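Local coordinates for sensor protein (Bacillus halodurans, PDB 3O5Y), which is probably a two-component sensor histidine kinase that autophosphorylates from ATP, the part here being its GAF domain, at residues A[22-31]-A[108-118]. Sequence-based numbering, arbitrary orientation.
Sequences HFDRISFLLL and RVGVLSIGRKQ. With ACT (acetate ion), chain C.
R25 and G115 open an antiparallel pairing that illustrates how the two central strands of a GAF sheet are joined: 25-31 and 108-116 run at 162°, with hydrogen-bonded pairs R25–G115, S27–S113 and L29–V111 alternating with non-hydrogen-bonded ones. At one end a classic beta bulge sets D24 and R25 both against G115; D24 N gives G115 O a nearly straight bond of 3.0 Å, that from R25 N being weak. D24 sends its carboxylate across, CG anti to its carbonyl carbon (chi1 -57°), OD1 taking K117 N on its anti side at 2.6 Å.

R116, extended from CG to NE, grips H22 O side-on: NE at 2.9 Å and NH2 at 3.0 Å, the oxygen lying in the guanidinium plane. Both donors come from one face of the H22 carbonyl plane, NE well above it, while H22 ND1 sits over one guanidinium face. With R116 cut back to an alanine, H22 O is likely to lose both guanidinium donors, and I120 O its bond from NH1. On the I26 face, I26 CG2 meets L112 CD1 at 3.6 Å, and I26 CD1 lies beside I114 CG1. On the other face, R25 NH1 and S27 OG share OXT of an acetate, probably from the crystallisation liquor, and R25 NH2 bonds S46 O; S27 OG also nears S113 CB (3.3 Å), whereas S113 OG bonds Y62.

Helix 6-20 covers the I26 face, L17 touching I26 and M13 touching L112; strands 35-42 and 96-103 flank the pair.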
ATOM      1  N   HIS A  22     -10.934   7.541   5.738  1.00 41.67           N
ATOM      2  CA  HIS A  22     -11.812   7.031   4.675  1.00 43.06           C
ATOM      3  C   HIS A  22     -11.045   6.236   3.604  1.00 42.17           C
ATOM      4  O   HIS A  22     -10.126   6.750   2.990  1.00 41.36           O
ATOM      5  CB  HIS A  22     -12.575   8.197   4.030  1.00 45.29           C
ATOM      6  CG  HIS A  22     -13.309   7.824   2.777  1.00 49.84           C
ATOM      7  ND1 HIS A  22     -13.414   8.676   1.694  1.00 53.27           N
ATOM      8  CD2 HIS A  22     -13.969   6.690   2.429  1.00 53.33           C
ATOM      9  CE1 HIS A  22     -14.098   8.079   0.733  1.00 56.61           C
ATOM     10  NE2 HIS A  22     -14.449   6.874   1.154  1.00 57.12           N
ATOM     11  N   PHE A  23     -11.425   4.982   3.397  1.00 40.92           N
ATOM     12  CA  PHE A  23     -10.833   4.161   2.357  1.00 41.12           C
ATOM     13  C   PHE A  23     -11.693   2.933   2.171  1.00 42.76           C
ATOM     14  O   PHE A  23     -12.460   2.571   3.063  1.00 44.23           O
ATOM     15  CB  PHE A  23      -9.412   3.732   2.720  1.00 40.51           C
ATOM     16  CG  PHE A  23      -9.348   2.706   3.827  1.00 40.06           C
ATOM     17  CD1 PHE A  23      -9.412   3.095   5.158  1.00 38.92           C
ATOM     18  CD2 PHE A  23      -9.244   1.347   3.533  1.00 39.83           C
ATOM     19  CE1 PHE A  23      -9.366   2.156   6.183  1.00 39.85           C
ATOM     20  CE2 PHE A  23      -9.199   0.397   4.554  1.00 40.99           C
ATOM     21  CZ  PHE A  23      -9.254   0.810   5.887  1.00 40.80           C
ATOM     22  N   ASP A  24     -11.533   2.260   1.036  1.00 43.79           N
ATOM     23  CA  ASP A  24     -12.335   1.107   0.729  1.00 45.32           C
ATOM     24  C   ASP A  24     -11.490  -0.157   0.690  1.00 45.72           C
ATOM     25  O   ASP A  24     -11.987  -1.240   1.012  1.00 47.69           O
ATOM     26  CB  ASP A  24     -13.062   1.322  -0.600  1.00 47.10           C
ATOM     27  CG  ASP A  24     -13.927   2.583  -0.592  1.00 48.81           C
ATOM     28  OD1 ASP A  24     -13.635   3.508  -1.383  1.00 49.56           O
ATOM     29  OD2 ASP A  24     -14.877   2.670   0.224  1.00 50.38           O
ATOM     30  N   ARG A  25     -10.213  -0.032   0.325  1.00 44.48           N
ATOM     31  CA  ARG A  25      -9.381  -1.209   0.114  1.00 43.72           C
ATOM     32  C   ARG A  25      -7.965  -0.886   0.482  1.00 42.62           C
ATOM     33  O   ARG A  25      -7.486   0.190   0.169  1.00 43.25           O
ATOM     34  CB  ARG A  25      -9.447  -1.608  -1.355  1.00 44.86           C
ATOM     35  CG  ARG A  25      -9.050  -3.035  -1.661  1.00 45.71           C
ATOM     36  CD  ARG A  25      -7.615  -3.106  -2.073  1.00 45.85           C
ATOM     37  NE  ARG A  25      -7.218  -4.449  -2.463  1.00 45.57           N
ATOM     38  CZ  ARG A  25      -6.065  -4.719  -3.058  1.00 46.34           C
ATOM     39  NH1 ARG A  25      -5.217  -3.725  -3.328  1.00 45.41           N
ATOM     40  NH2 ARG A  25      -5.758  -5.976  -3.378  1.00 45.58           N
ATOM     41  N   ILE A  26      -7.295  -1.803   1.162  1.00 42.29           N
ATOM     42  CA  ILE A  26      -5.885  -1.629   1.497  1.00 41.87           C
ATOM     43  C   ILE A  26      -5.171  -2.910   1.180  1.00 41.64           C
ATOM     44  O   ILE A  26      -5.703  -3.993   1.406  1.00 42.51           O
ATOM     45  CB  ILE A  26      -5.650  -1.331   3.006  1.00 42.62           C
ATOM     46  CG1 ILE A  26      -6.361  -0.058   3.411  1.00 44.13           C
ATOM     47  CG2 ILE A  26      -4.160  -1.161   3.313  1.00 43.61           C
ATOM     48  CD1 ILE A  26      -5.599   0.815   4.380  1.00 47.67           C
ATOM     49  N   SER A  27      -3.956  -2.796   0.670  1.00 40.81           N
ATOM     50  CA  SER A  27      -3.100  -3.959   0.594  1.00 40.43           C
ATOM     51  C   SER A  27      -1.762  -3.585   1.164  1.00 41.27           C
ATOM     52  O   SER A  27      -1.351  -2.431   1.117  1.00 41.08           O
ATOM     53  CB  SER A  27      -2.950  -4.472  -0.838  1.00 39.58           C
ATOM     54  OG  SER A  27      -2.244  -3.540  -1.612  1.00 38.96           O
ATOM     55  N   PHE A  28      -1.085  -4.576   1.720  1.00 40.06           N
ATOM     56  CA  PHE A  28       0.232  -4.353   2.232  1.00 41.12           C
ATOM     57  C   PHE A  28       1.176  -5.305   1.527  1.00 41.95           C
ATOM     58  O   PHE A  28       0.865  -6.488   1.335  1.00 43.87           O
ATOM     59  CB  PHE A  28       0.273  -4.529   3.755  1.00 42.45           C
ATOM     60  CG  PHE A  28       1.652  -4.695   4.282  1.00 45.47           C
ATOM     61  CD1 PHE A  28       2.531  -3.611   4.316  1.00 46.33           C
ATOM     62  CD2 PHE A  28       2.112  -5.946   4.675  1.00 49.21           C
ATOM     63  CE1 PHE A  28       3.840  -3.766   4.757  1.00 47.52           C
ATOM     64  CE2 PHE A  28       3.427  -6.108   5.126  1.00 52.04           C
ATOM     65  CZ  PHE A  28       4.293  -5.004   5.161  1.00 50.31           C
ATOM     66  N   LEU A  29       2.328  -4.785   1.129  1.00 41.54           N
ATOM     67  CA  LEU A  29       3.300  -5.586   0.418  1.00 42.33           C
ATOM     68  C   LEU A  29       4.618  -5.575   1.143  1.00 44.10           C
ATOM     69  O   LEU A  29       5.006  -4.566   1.727  1.00 44.17           O
ATOM     70  CB  LEU A  29       3.451  -5.113  -1.020  1.00 40.64           C
ATOM     71  CG  LEU A  29       2.156  -5.205  -1.833  1.00 39.92           C
ATOM     72  CD1 LEU A  29       1.373  -3.903  -1.766  1.00 34.74           C
ATOM     73  CD2 LEU A  29       2.448  -5.577  -3.279  1.00 40.24           C
ATOM     74  N   LEU A  30       5.295  -6.712   1.119  1.00 46.48           N
ATOM     75  CA  LEU A  30       6.475  -6.907   1.933  1.00 49.58           C
ATOM     76  C   LEU A  30       7.672  -7.071   1.020  1.00 50.26           C
ATOM     77  O   LEU A  30       7.644  -7.833   0.066  1.00 50.86           O
ATOM     78  CB  LEU A  30       6.327  -8.158   2.807  1.00 51.90           C
ATOM     79  CG  LEU A  30       6.959  -8.250   4.208  1.00 56.59           C
ATOM     80  CD1 LEU A  30       7.395  -9.702   4.552  1.00 59.79           C
ATOM     81  CD2 LEU A  30       8.132  -7.268   4.487  1.00 58.25           C
ATOM     82  N   LEU A  31       8.726  -6.335   1.315  1.00 51.39           N
ATOM     83  CA  LEU A  31       9.965  -6.501   0.616  1.00 52.84           C
ATOM     84  C   LEU A  31      10.867  -7.414   1.450  1.00 55.90           C
ATOM     85  O   LEU A  31      11.234  -7.074   2.574  1.00 57.16           O
ATOM     86  CB  LEU A  31      10.613  -5.137   0.383  1.00 52.11           C
ATOM     87  CG  LEU A  31      11.861  -5.161  -0.485  1.00 53.67           C
ATOM     88  CD1 LEU A  31      11.503  -5.570  -1.902  1.00 54.63           C
ATOM     89  CD2 LEU A  31      12.526  -3.805  -0.482  1.00 54.85           C
ATOM     90  N   ARG A 108      14.313  -0.372   3.186  1.00 51.57           N
ATOM     91  CA  ARG A 108      12.948  -0.420   2.688  1.00 49.27           C
ATOM     92  C   ARG A 108      12.337  -1.684   3.217  1.00 47.74           C
ATOM     93  O   ARG A 108      12.984  -2.728   3.252  1.00 48.68           O
ATOM     94  CB  ARG A 108      12.930  -0.484   1.175  1.00 50.69           C
ATOM     95  CG  ARG A 108      13.640   0.636   0.505  1.00 53.29           C
ATOM     96  CD  ARG A 108      14.468   0.062  -0.594  1.00 59.79           C
ATOM     97  NE  ARG A 108      14.293   0.820  -1.817  1.00 63.71           N
ATOM     98  CZ  ARG A 108      14.558   0.344  -3.027  1.00 67.93           C
ATOM     99  NH1 ARG A 108      14.355   1.114  -4.095  1.00 68.00           N
ATOM    100  NH2 ARG A 108      15.020  -0.905  -3.164  1.00 69.69           N
ATOM    101  N   VAL A 109      11.078  -1.582   3.607  1.00 45.34           N
ATOM    102  CA  VAL A 109      10.382  -2.641   4.308  1.00 44.20           C
ATOM    103  C   VAL A 109       9.220  -3.162   3.469  1.00 43.58           C
ATOM    104  O   VAL A 109       8.937  -4.359   3.459  1.00 44.32           O
ATOM    105  CB  VAL A 109       9.895  -2.115   5.687  1.00 43.31           C
ATOM    106  CG1 VAL A 109       8.744  -2.938   6.243  1.00 43.91           C
ATOM    107  CG2 VAL A 109      11.034  -2.094   6.657  1.00 44.31           C
ATOM    108  N   GLY A 110       8.542  -2.268   2.756  1.00 41.35           N
ATOM    109  CA  GLY A 110       7.372  -2.692   1.990  1.00 40.13           C
ATOM    110  C   GLY A 110       6.608  -1.532   1.414  1.00 38.85           C
ATOM    111  O   GLY A 110       7.148  -0.435   1.261  1.00 38.90           O
ATOM    112  N   VAL A 111       5.349  -1.778   1.075  1.00 38.17           N
ATOM    113  CA  VAL A 111       4.496  -0.764   0.480  1.00 36.69           C
ATOM    114  C   VAL A 111       3.109  -0.869   1.082  1.00 37.18           C
ATOM    115  O   VAL A 111       2.618  -1.978   1.343  1.00 37.11           O
ATOM    116  CB  VAL A 111       4.449  -0.890  -1.076  1.00 37.00           C
ATOM    117  CG1 VAL A 111       3.311  -0.048  -1.694  1.00 34.73           C
ATOM    118  CG2 VAL A 111       5.781  -0.479  -1.679  1.00 35.28           C
ATOM    119  N   LEU A 112       2.498   0.290   1.349  1.00 37.51           N
ATOM    120  CA  LEU A 112       1.074   0.353   1.699  1.00 38.40           C
ATOM    121  C   LEU A 112       0.299   0.999   0.553  1.00 38.33           C
ATOM    122  O   LEU A 112       0.634   2.101   0.101  1.00 38.55           O
ATOM    123  CB  LEU A 112       0.862   1.124   2.997  1.00 38.78           C
ATOM    124  CG  LEU A 112      -0.542   1.084   3.607  1.00 41.84           C
ATOM    125  CD1 LEU A 112      -0.797  -0.296   4.185  1.00 45.82           C
ATOM    126  CD2 LEU A 112      -0.678   2.101   4.710  1.00 43.69           C
ATOM    127  N   SER A 113      -0.740   0.317   0.097  1.00 38.21           N
ATOM    128  CA  SER A 113      -1.526   0.752  -1.040  1.00 38.66           C
ATOM    129  C   SER A 113      -2.954   1.011  -0.590  1.00 38.95           C
ATOM    130  O   SER A 113      -3.636   0.081  -0.145  1.00 39.94           O
ATOM    131  CB  SER A 113      -1.524  -0.350  -2.100  1.00 39.15           C
ATOM    132  OG  SER A 113      -2.141   0.107  -3.275  1.00 41.22           O
ATOM    133  N   ILE A 114      -3.417   2.253  -0.678  1.00 38.28           N
ATOM    134  CA  ILE A 114      -4.743   2.571  -0.142  1.00 38.29           C
ATOM    135  C   ILE A 114      -5.643   3.061  -1.265  1.00 38.55           C
ATOM    136  O   ILE A 114      -5.313   4.035  -1.962  1.00 38.11           O
ATOM    137  CB  ILE A 114      -4.698   3.605   1.010  1.00 38.59           C
ATOM    138  CG1 ILE A 114      -3.643   3.219   2.054  1.00 38.62           C
ATOM    139  CG2 ILE A 114      -6.076   3.741   1.672  1.00 38.54           C
ATOM    140  CD1 ILE A 114      -3.662   4.076   3.270  1.00 38.66           C
ATOM    141  N   GLY A 115      -6.754   2.352  -1.448  1.00 38.59           N
ATOM    142  CA  GLY A 115      -7.642   2.571  -2.567  1.00 39.48           C
ATOM    143  C   GLY A 115      -8.939   3.209  -2.137  1.00 40.07           C
ATOM    144  O   GLY A 115      -9.425   2.977  -1.016  1.00 40.43           O
ATOM    145  N   ARG A 116      -9.488   4.041  -3.012  1.00 40.05           N
ATOM    146  CA  ARG A 116     -10.858   4.544  -2.823  1.00 40.88           C
ATOM    147  C   ARG A 116     -11.664   4.273  -4.070  1.00 41.84           C
ATOM    148  O   ARG A 116     -11.148   4.390  -5.200  1.00 41.98           O
ATOM    149  CB  ARG A 116     -10.871   6.045  -2.509  1.00 40.47           C
ATOM    150  CG  ARG A 116     -10.337   6.400  -1.147  1.00 40.47           C
ATOM    151  CD  ARG A 116     -10.208   7.898  -0.957  1.00 42.94           C
ATOM    152  NE  ARG A 116     -10.046   8.224   0.465  1.00 45.06           N
ATOM    153  CZ  ARG A 116      -9.780   9.441   0.927  1.00 47.32           C
ATOM    154  NH1 ARG A 116      -9.644  10.458   0.071  1.00 49.48           N
ATOM    155  NH2 ARG A 116      -9.646   9.647   2.238  1.00 46.97           N
ATOM    156  N   LYS A 117     -12.925   3.896  -3.864  1.00 43.36           N
ATOM    157  CA  LYS A 117     -13.864   3.656  -4.969  1.00 44.84           C
ATOM    158  C   LYS A 117     -14.367   4.961  -5.563  1.00 44.75           C
ATOM    159  O   LYS A 117     -14.612   5.039  -6.755  1.00 46.32           O
ATOM    160  CB  LYS A 117     -15.021   2.742  -4.538  1.00 45.67           C
ATOM    161  CG  LYS A 117     -14.505   1.389  -4.102  1.00 48.20           C
ATOM    162  CD  LYS A 117     -15.583   0.376  -3.717  1.00 53.51           C
ATOM    163  CE  LYS A 117     -14.911  -1.009  -3.458  1.00 52.94           C
ATOM    164  NZ  LYS A 117     -15.884  -2.153  -3.475  1.00 55.32           N
ATOM    165  N   GLN A 118     -14.495   5.984  -4.736  1.00 44.11           N
ATOM    166  CA  GLN A 118     -14.905   7.301  -5.202  1.00 44.71           C
ATOM    167  C   GLN A 118     -13.677   8.205  -5.219  1.00 45.42           C
ATOM    168  O   GLN A 118     -12.790   8.090  -4.364  1.00 44.96           O
ATOM    169  CB  GLN A 118     -15.990   7.891  -4.309  1.00 43.83           C
ATOM    170  CG  GLN A 118     -17.326   7.183  -4.428  1.00 45.18           C
ATOM    171  CD  GLN A 118     -18.408   7.795  -3.550  1.00 46.36           C
ATOM    172  OE1 GLN A 118     -19.304   8.483  -4.046  1.00 47.72           O
ATOM    173  NE2 GLN A 118     -18.322   7.559  -2.243  1.00 45.83           N
TER
HETATM  174  C   ACT C   2      -2.628  -5.107  -5.300  1.00 45.04           C
HETATM  175  O   ACT C   2      -2.148  -5.036  -6.475  1.00 45.44           O
HETATM  176  OXT ACT C   2      -2.307  -4.210  -4.462  1.00 44.20           O
HETATM  177  CH3 ACT C   2      -3.541  -6.235  -4.945  1.00 44.59           C
HETATM  178  O   HOH W   1      -5.279  -0.895  -2.491  1.00 38.95           O